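Local coordinates for uncharacterized protein (Thermus thermophilus HB8, PDB 4WVA) that hydrolyses mannosylglycerate, a solute made by thermophiles under osmotic stress, to mannose and glycerate, and probably also splits glucosylglycerate, at residues 139-142 against 143-147; 154-158 against 159-163; 206-209 against 210-214. All blocks are in the same frame, centred on the assembly; numbering follows the deposited sequence.

Contact 1: 139-142 against 143-147; sequences HRWL and YHARD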
loop_
_atom_site.group_PDB
_atom_site.type_symbol
_atom_site.label_atom_id
_atom_site.label_comp_id
_atom_site.label_asym_id
_atom_site.label_seq_id
_atom_site.Cartn_x
_atom_site.Cartn_y
_atom_site.Cartn_z
ATOM N N HIS A 139 7.967 20.368 8.602
ATOM C CA HIS A 139 7.855 19.386 7.537
ATOM C C HIS A 139 7.909 20.099 6.175
ATOM O O HIS A 139 8.592 19.655 5.256
ATOM C CB HIS A 139 6.570 18.586 7.681
ATOM C CG HIS A 139 6.613 17.512 8.731
ATOM N ND1 HIS A 139 7.098 17.700 10.015
ATOM C CD2 HIS A 139 6.199 16.231 8.675
ATOM C CE1 HIS A 139 6.979 16.565 10.695
ATOM N NE2 HIS A 139 6.413 15.670 9.910
ATOM N N ARG A 140 7.223 21.224 6.065
ATOM C CA ARG A 140 7.255 21.988 4.823
ATOM C C ARG A 140 8.673 22.425 4.443
ATOM O O ARG A 140 9.055 22.341 3.281
ATOM C CB ARG A 140 6.333 23.189 4.927
ATOM C CG ARG A 140 6.228 23.965 3.639
ATOM C CD ARG A 140 5.311 25.138 3.839
ATOM N NE ARG A 140 3.948 24.717 4.163
ATOM C CZ ARG A 140 3.274 25.034 5.256
ATOM N NH1 ARG A 140 3.810 25.798 6.211
ATOM N NH2 ARG A 140 2.024 24.600 5.380
ATOM N N TRP A 141 9.436 22.913 5.430
ATOM C CA TRP A 141 10.825 23.273 5.227
ATOM C C TRP A 141 11.638 22.089 4.710
ATOM O O TRP A 141 12.458 22.236 3.804
ATOM C CB TRP A 141 11.441 23.850 6.527
ATOM C CG TRP A 141 12.859 24.193 6.334
ATOM C CD1 TRP A 141 13.347 25.371 5.844
ATOM C CD2 TRP A 141 13.988 23.345 6.537
ATOM N NE1 TRP A 141 14.706 25.310 5.732
ATOM C CE2 TRP A 141 15.132 24.079 6.150
ATOM C CE3 TRP A 141 14.152 22.036 7.009
ATOM C CZ2 TRP A 141 16.414 23.555 6.231
ATOM C CZ3 TRP A 141 15.430 21.519 7.080
ATOM C CH2 TRP A 141 16.538 22.275 6.693
ATOM N N LEU A 142 11.445 20.916 5.306
ATOM C CA LEU A 142 12.179 19.753 4.875
ATOM C C LEU A 142 12.020 19.505 3.371
ATOM O O LEU A 142 13.008 19.336 2.679
ATOM C CB LEU A 142 11.773 18.505 5.687
ATOM C CG LEU A 142 12.241 18.438 7.133
ATOM C CD1 LEU A 142 11.522 17.302 7.852
ATOM C CD2 LEU A 142 13.744 18.239 7.236
ATOM N N TYR A 143 10.793 19.495 2.865
ATOM C CA TYR A 143 10.582 19.263 1.429
ATOM C C TYR A 143 11.070 20.424 0.573
ATOM O O TYR A 143 11.685 20.212 -0.462
ATOM C CB TYR A 143 9.124 18.929 1.132
ATOM C CG TYR A 143 8.755 17.621 1.765
ATOM C CD1 TYR A 143 9.246 16.435 1.253
ATOM C CD2 TYR A 143 7.981 17.570 2.912
ATOM C CE1 TYR A 143 8.943 15.232 1.840
ATOM C CE2 TYR A 143 7.687 16.369 3.521
ATOM C CZ TYR A 143 8.155 15.204 2.981
ATOM O OH TYR A 143 7.895 13.989 3.559
ATOM N N HIS A 144 10.827 21.649 1.017
ATOM C CA HIS A 144 11.253 22.815 0.228
ATOM C C HIS A 144 12.775 22.888 0.113
ATOM O O HIS A 144 13.310 23.159 -0.968
ATOM C CB HIS A 144 10.712 24.115 0.845
ATOM C CG HIS A 144 11.065 25.357 0.066
ATOM N ND1 HIS A 144 11.999 26.273 0.505
ATOM C CD2 HIS A 144 10.603 25.832 -1.115
ATOM C CE1 HIS A 144 12.102 27.257 -0.372
ATOM N NE2 HIS A 144 11.263 27.015 -1.364
ATOM N N ALA A 145 13.479 22.671 1.225
ATOM C CA ALA A 145 14.925 22.798 1.234
ATOM C C ALA A 145 15.640 21.528 0.765
ATOM O O ALA A 145 16.724 21.588 0.168
ATOM C CB ALA A 145 15.388 23.188 2.622
ATOM N N ARG A 146 15.063 20.363 1.066
ATOM C CA ARG A 146 15.791 19.108 0.923
ATOM C C ARG A 146 15.181 18.104 -0.063
ATOM O O ARG A 146 15.705 17.011 -0.208
ATOM C CB ARG A 146 15.983 18.443 2.289
ATOM C CG ARG A 146 16.626 19.366 3.313
ATOM C CD ARG A 146 18.052 19.725 2.931
ATOM N NE ARG A 146 18.740 20.450 4.020
ATOM C CZ ARG A 146 19.282 19.861 5.081
ATOM N NH1 ARG A 146 19.241 18.548 5.216
ATOM N NH2 ARG A 146 19.877 20.592 6.027
ATOM N N ASP A 147 14.113 18.490 -0.756
ATOM C CA ASP A 147 13.545 17.665 -1.816
ATOM C C ASP A 147 13.159 18.536 -3.017
ATOM O O ASP A 147 11.992 18.561 -3.418
ATOM C CB ASP A 147 12.342 16.876 -1.295
ATOM C CG ASP A 147 11.804 15.886 -2.313
ATOM O OD1 ASP A 147 12.577 15.465 -3.205
ATOM O OD2 ASP A 147 10.615 15.538 -2.189
#

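Contact 2: 154-158 against 159-163; sequences VVIVH and PWESG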
loop_
_atom_site.group_PDB
_atom_site.type_symbol
_atom_site.label_atom_id
_atom_site.label_comp_id
_atom_site.label_asym_id
_atom_site.label_seq_id
_atom_site.Cartn_x
_atom_site.Cartn_y
_atom_site.Cartn_z
ATOM N N VAL A 154 13.707 13.035 1.402
ATOM C CA VAL A 154 14.506 14.191 1.802
ATOM C C VAL A 154 15.975 13.814 1.896
ATOM O O VAL A 154 16.333 12.704 2.308
ATOM C CB VAL A 154 14.016 14.830 3.118
ATOM C CG1 VAL A 154 12.643 15.455 2.927
ATOM C CG2 VAL A 154 14.031 13.837 4.247
ATOM N N VAL A 155 16.827 14.760 1.521
ATOM C CA VAL A 155 18.269 14.626 1.549
ATOM C C VAL A 155 18.855 15.207 2.849
ATOM O O VAL A 155 18.417 16.294 3.278
ATOM C CB VAL A 155 18.837 15.441 0.371
ATOM C CG1 VAL A 155 20.357 15.404 0.339
ATOM C CG2 VAL A 155 18.251 14.924 -0.934
ATOM N N ILE A 156 19.824 14.519 3.436
ATOM C CA ILE A 156 20.668 15.102 4.479
ATOM C C ILE A 156 21.982 15.546 3.842
ATOM O O ILE A 156 22.524 14.878 2.946
ATOM C CB ILE A 156 20.901 14.176 5.689
ATOM C CG1 ILE A 156 21.536 12.837 5.306
ATOM C CG2 ILE A 156 19.592 13.981 6.460
ATOM C CD1 ILE A 156 22.066 12.036 6.480
ATOM N N VAL A 157 22.484 16.691 4.310
ATOM C CA VAL A 157 23.740 17.252 3.831
ATOM C C VAL A 157 24.871 17.125 4.849
ATOM O O VAL A 157 26.009 17.508 4.560
ATOM C CB VAL A 157 23.541 18.716 3.385
ATOM C CG1 VAL A 157 22.545 18.764 2.218
ATOM C CG2 VAL A 157 23.066 19.593 4.537
ATOM N N HIS A 158 24.579 16.545 6.016
ATOM C CA HIS A 158 25.589 16.339 7.024
ATOM C C HIS A 158 25.272 15.032 7.739
ATOM O O HIS A 158 24.113 14.834 8.085
ATOM C CB HIS A 158 25.569 17.508 8.018
ATOM C CG HIS A 158 26.831 17.630 8.807
ATOM N ND1 HIS A 158 27.246 16.656 9.683
ATOM C CD2 HIS A 158 27.796 18.579 8.814
ATOM C CE1 HIS A 158 28.421 16.991 10.196
ATOM N NE2 HIS A 158 28.766 18.167 9.695
ATOM N N PRO A 159 26.275 14.177 7.986
ATOM C CA PRO A 159 26.015 12.925 8.719
ATOM C C PRO A 159 25.354 13.151 10.097
ATOM O O PRO A 159 24.601 12.289 10.577
ATOM C CB PRO A 159 27.403 12.289 8.853
ATOM C CG PRO A 159 28.371 13.408 8.610
ATOM C CD PRO A 159 27.699 14.288 7.607
ATOM N N TRP A 160 25.622 14.287 10.735
ATOM C CA TRP A 160 24.968 14.638 12.007
ATOM C C TRP A 160 23.446 14.628 11.894
ATOM O O TRP A 160 22.758 14.335 12.881
ATOM C CB TRP A 160 25.421 16.009 12.549
ATOM C CG TRP A 160 26.753 15.980 13.283
ATOM C CD1 TRP A 160 27.254 14.941 13.982
ATOM C CD2 TRP A 160 27.693 17.062 13.443
ATOM N NE1 TRP A 160 28.466 15.284 14.554
ATOM C CE2 TRP A 160 28.760 16.576 14.223
ATOM C CE3 TRP A 160 27.744 18.383 12.978
ATOM C CZ2 TRP A 160 29.865 17.367 14.559
ATOM C CZ3 TRP A 160 28.853 19.159 13.297
ATOM C CH2 TRP A 160 29.886 18.650 14.085
ATOM N N GLU A 161 22.918 14.947 10.708
ATOM C CA GLU A 161 21.470 15.033 10.535
ATOM C C GLU A 161 20.757 13.681 10.581
ATOM O O GLU A 161 19.546 13.634 10.846
ATOM C CB GLU A 161 21.114 15.743 9.242
ATOM C CG GLU A 161 21.635 17.159 9.172
ATOM C CD GLU A 161 21.127 17.899 7.967
ATOM O OE1 GLU A 161 20.569 18.996 8.136
ATOM O OE2 GLU A 161 21.261 17.356 6.852
ATOM N N SER A 162 21.498 12.606 10.356
ATOM C CA SER A 162 20.990 11.243 10.548
ATOM C C SER A 162 20.790 10.891 12.011
ATOM O O SER A 162 20.097 9.932 12.322
ATOM C CB SER A 162 21.932 10.220 9.926
ATOM O OG SER A 162 23.134 10.085 10.689
ATOM N N GLY A 163 21.425 11.648 12.913
ATOM C CA GLY A 163 21.499 11.254 14.312
ATOM C C GLY A 163 22.452 10.101 14.577
ATOM O O GLY A 163 22.675 9.741 15.740
#

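Contact 3: 206-209 against 210-214; sequences RYLS and LLYLF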
loop_
_atom_site.group_PDB
_atom_site.type_symbol
_atom_site.label_atom_id
_atom_site.label_comp_id
_atom_site.label_asym_id
_atom_site.label_seq_id
_atom_site.Cartn_x
_atom_site.Cartn_y
_atom_site.Cartn_z
ATOM N N ARG A 206 35.950 16.140 8.676
ATOM C CA ARG A 206 34.949 16.245 7.619
ATOM C C ARG A 206 33.615 16.806 8.135
ATOM O O ARG A 206 32.986 17.596 7.450
ATOM C CB ARG A 206 34.828 14.893 6.907
ATOM C CG ARG A 206 36.109 14.562 6.139
ATOM C CD ARG A 206 36.280 13.113 5.758
ATOM N NE ARG A 206 37.475 12.983 4.924
ATOM C CZ ARG A 206 38.724 12.954 5.392
ATOM N NH1 ARG A 206 38.963 12.990 6.700
ATOM N NH2 ARG A 206 39.754 12.882 4.537
ATOM N N TYR A 207 33.209 16.462 9.363
ATOM C CA TYR A 207 32.072 17.130 9.995
ATOM C C TYR A 207 32.251 18.665 9.994
ATOM O O TYR A 207 31.325 19.418 9.687
ATOM C CB TYR A 207 31.816 16.649 11.453
ATOM C CG TYR A 207 31.613 15.155 11.700
ATOM C CD1 TYR A 207 31.271 14.267 10.670
ATOM C CD2 TYR A 207 31.727 14.626 13.000
ATOM C CE1 TYR A 207 31.096 12.910 10.917
ATOM C CE2 TYR A 207 31.564 13.271 13.250
ATOM C CZ TYR A 207 31.241 12.412 12.210
ATOM O OH TYR A 207 31.083 11.067 12.470
ATOM N N LEU A 208 33.447 19.122 10.383
ATOM C CA LEU A 208 33.717 20.554 10.494
ATOM C C LEU A 208 33.861 21.224 9.132
ATOM O O LEU A 208 33.355 22.324 8.925
ATOM C CB LEU A 208 34.936 20.824 11.403
ATOM C CG LEU A 208 34.591 21.041 12.883
ATOM C CD1 LEU A 208 33.857 22.360 13.072
ATOM C CD2 LEU A 208 33.769 19.906 13.464
ATOM N N SER A 209 34.511 20.545 8.199
ATOM C CA SER A 209 34.590 21.047 6.813
ATOM C C SER A 209 33.201 21.369 6.249
ATOM O O SER A 209 32.968 22.434 5.652
ATOM C CB SER A 209 35.310 20.049 5.917
ATOM O OG SER A 209 35.287 20.490 4.566
ATOM N N LEU A 210 32.255 20.456 6.457
ATOM C CA LEU A 210 30.886 20.695 6.012
ATOM C C LEU A 210 30.249 21.887 6.706
ATOM O O LEU A 210 29.624 22.731 6.058
ATOM C CB LEU A 210 30.024 19.435 6.205
ATOM C CG LEU A 210 30.291 18.240 5.269
ATOM C CD1 LEU A 210 29.564 16.983 5.750
ATOM C CD2 LEU A 210 29.901 18.552 3.838
ATOM N N LEU A 211 30.417 21.972 8.025
ATOM C CA LEU A 211 29.917 23.093 8.800
ATOM C C LEU A 211 30.441 24.407 8.229
ATOM O O LEU A 211 29.671 25.345 8.013
ATOM C CB LEU A 211 30.316 22.955 10.281
ATOM C CG LEU A 211 29.659 23.903 11.307
ATOM C CD1 LEU A 211 29.857 23.376 12.719
ATOM C CD2 LEU A 211 30.177 25.338 11.224
ATOM N N TYR A 212 31.753 24.465 7.991
ATOM C CA TYR A 212 32.379 25.696 7.495
ATOM C C TYR A 212 31.846 26.067 6.119
ATOM O O TYR A 212 31.611 27.243 5.844
ATOM C CB TYR A 212 33.910 25.585 7.467
ATOM C CG TYR A 212 34.566 25.433 8.830
ATOM C CD1 TYR A 212 34.096 26.131 9.936
ATOM C CD2 TYR A 212 35.663 24.595 9.008
ATOM C CE1 TYR A 212 34.690 25.996 11.177
ATOM C CE2 TYR A 212 36.260 24.455 10.249
ATOM C CZ TYR A 212 35.765 25.162 11.324
ATOM O OH TYR A 212 36.344 25.037 12.565
ATOM N N LEU A 213 31.628 25.074 5.259
ATOM C CA LEU A 213 31.006 25.334 3.957
ATOM C C LEU A 213 29.611 25.946 4.141
ATOM O O LEU A 213 29.282 26.961 3.535
ATOM C CB LEU A 213 30.923 24.056 3.109
ATOM C CG LEU A 213 30.138 24.172 1.798
ATOM C CD1 LEU A 213 30.850 25.168 0.877
ATOM C CD2 LEU A 213 29.958 22.828 1.127
ATOM N N PHE A 214 28.778 25.326 4.975
ATOM C CA PHE A 214 27.421 25.833 5.169
ATOM C C PHE A 214 27.408 27.249 5.743
ATOM O O PHE A 214 26.591 28.081 5.339
ATOM C CB PHE A 214 26.608 24.901 6.083
ATOM C CG PHE A 214 26.576 23.461 5.630
ATOM C CD1 PHE A 214 26.805 23.100 4.299
ATOM C CD2 PHE A 214 26.246 22.463 6.536
ATOM C CE1 PHE A 214 26.748 21.770 3.904
ATOM C CE2 PHE A 214 26.203 21.141 6.142
ATOM C CZ PHE A 214 26.461 20.792 4.840
#

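Contact 1: 139-142 against 143-147
The carbonyl of Trp141 takes the amide of Ala145 in a short, nearly straight bond, Trp141 O to Ala145 N 2.8 Å. One turn of helix thus brings the methyl of Ala145 over the indole. With chi1 at 179° the indole of Trp141 swings away from the backbone N and forward along the helix, toward that methyl. Ala145 CB sits over one face in a CH-pi contact, 4.0 Å from the centroid of the five-membered ring, and its nearest ring atom is CE2 of Trp141 at 3.6 Å. Farther out, at the rim of the same indole, Arg146 arrives. Its chain bends at chi2, and the guanidinium plane stands 66° from the ring, with Trp141 CH2 over the face of the guanidinium and Arg146 NH2 3.8 Å away from that carbon, near the indole plane. This is edge packing rather than a stack. The guanidinium finds its polar partners outside the pair: NH2 in a salt bridge with Glu161, NH1 on the carbonyl of Val155.

The polypeptide is finishing its helix here. Leu142 O still holds Arg146 N at 2.8 Å, but the bond has bent to 138°, and Asp147 is the first residue to leave helical backbone angles, although its N still reaches Tyr143 O at 3.0 Å. On another side of the helix Tyr143 turns its ring back over the preceding turn, CD2 lying 3.2 Å from His139 O. There it stacks with Trp265, and its OH takes a hydrogen bond from Asn245 ND2, while His139 packs on helix 235-254. The whole is the C-terminal end of helix 121-146, a buried helix terminus in the (alpha/alpha)6-barrel fold of family GH63.

Contact 2: 154-158 against 159-163
The side chains of His158 and Trp160 run alongside each other in one direction, joined by both ring and backbone. The amide of Trp160 meets His158 ND1 in the imidazole plane, N to ND1 3.1 Å, at 163°. The rings form an offset, barely overlapping pair with planes 10° apart and centroids 4.4 Å apart; His158 CE1 presses closely on Trp160 CE3 at 3.2 Å.

The backbone then continues in successive i to i+3 turns. Glu161 N reaches His158 O at 2.9 Å from well above the carbonyl plane. Pro159 O, next along, is gripped twice by Ser162, through its N and through OG, the latter at 2.6 Å and in the carbonyl plane.

Glu161 reaches back along the chain. CG beside its backbone N (chi1 -60°) and an extended chain beyond send OE2 back to Val157 N, 2.9 Å away, while its CB rests 3.6 Å from Ile156 CG2. OE1 is taken by Arg146 and by the amide of Thr102. The curl ends at Gly163, a probable substrate-binding residue whose O bonds a bound Tris molecule, and Trp160 packs on Asp165, the likely proton donor.

Because ND1 accepts from Trp160 while NE2 bonds to Tyr207 O, His158 is probably neutral with its proton on NE2, and the buried carboxylate of Glu161 is probably kept charged by its arginine mate.

Contact 3: 206-209 against 210-214
Helix 201-216 of this (alpha/alpha)6-barrel enzyme carries an i to i+4 pair, Leu208 and Tyr212, on a partly exposed side. Its backbone bond is the shortest crossing the contact: Tyr212 N to Leu208 O, 2.8 Å, 164° at the hydrogen, with the donor nearly along the C=O axis. The phenol comes back over the same carbonyl. With CG anti to the carbonyl carbon and beside the backbone N (chi1 -65°), the ring runs toward the preceding turn and sets one face on Leu208 O, which is 3.2 Å from Tyr212 CD2. One oxygen therefore serves both the helical bond and the underside of the ring.

The leucine covers the far end of the phenol. Leu208 CD1 is 3.8 Å from Tyr212 CZ and slightly nearer to OH, and its CB stands 4.0 Å from Tyr212 CE2, the two side chains crossing at a slant. Leu208 reaches this place with chi1 at -91°, well off a staggered value, and the same CD1 also meets CD1 of Leu211 at 4.1 Å. One methyl is thus shared between an aliphatic and an aromatic neighbour. With an alanine in place of Tyr212 the ring is gone from over Leu208 O, and Leu208 CD1, left with Leu211 alone of these two neighbours, would probably turn more easily.

Ser209 O continues the ladder to Leu213 N at 3.0 Å, while the hydroxyl of Ser209 bonds to Pro178 O. With Ser209 on Val177 and Tyr212 on Leu182, this part of the helix lies against the loop that follows helix 171-175. Tyr207 and Leu210 instead face the loop between helices 121-146 and 171-175, with the Tyr207 side chain about 4 Å from that of Asp165, the probable proton donor.

Along the chain the three contacts come in series: the end of helix 121-146, then the loop leading to helix 171-175, then helix 201-216. Contact 2 is the bridge. Its centre lies about 13 Å from each of the others, whereas the centres of contacts 1 and 3 are about 21 Å apart, and those two do not touch. Near the start of 154-163, Val155 N pairs with Arg146 O of contact 1; midway, His158 CD2 packs on Leu210 CB and Pro159 on the Tyr207 ring of contact 3. The loop is thus tied to two helices while carrying residues next to the likely proton donor, consistent with a firmly seated wall of the active site.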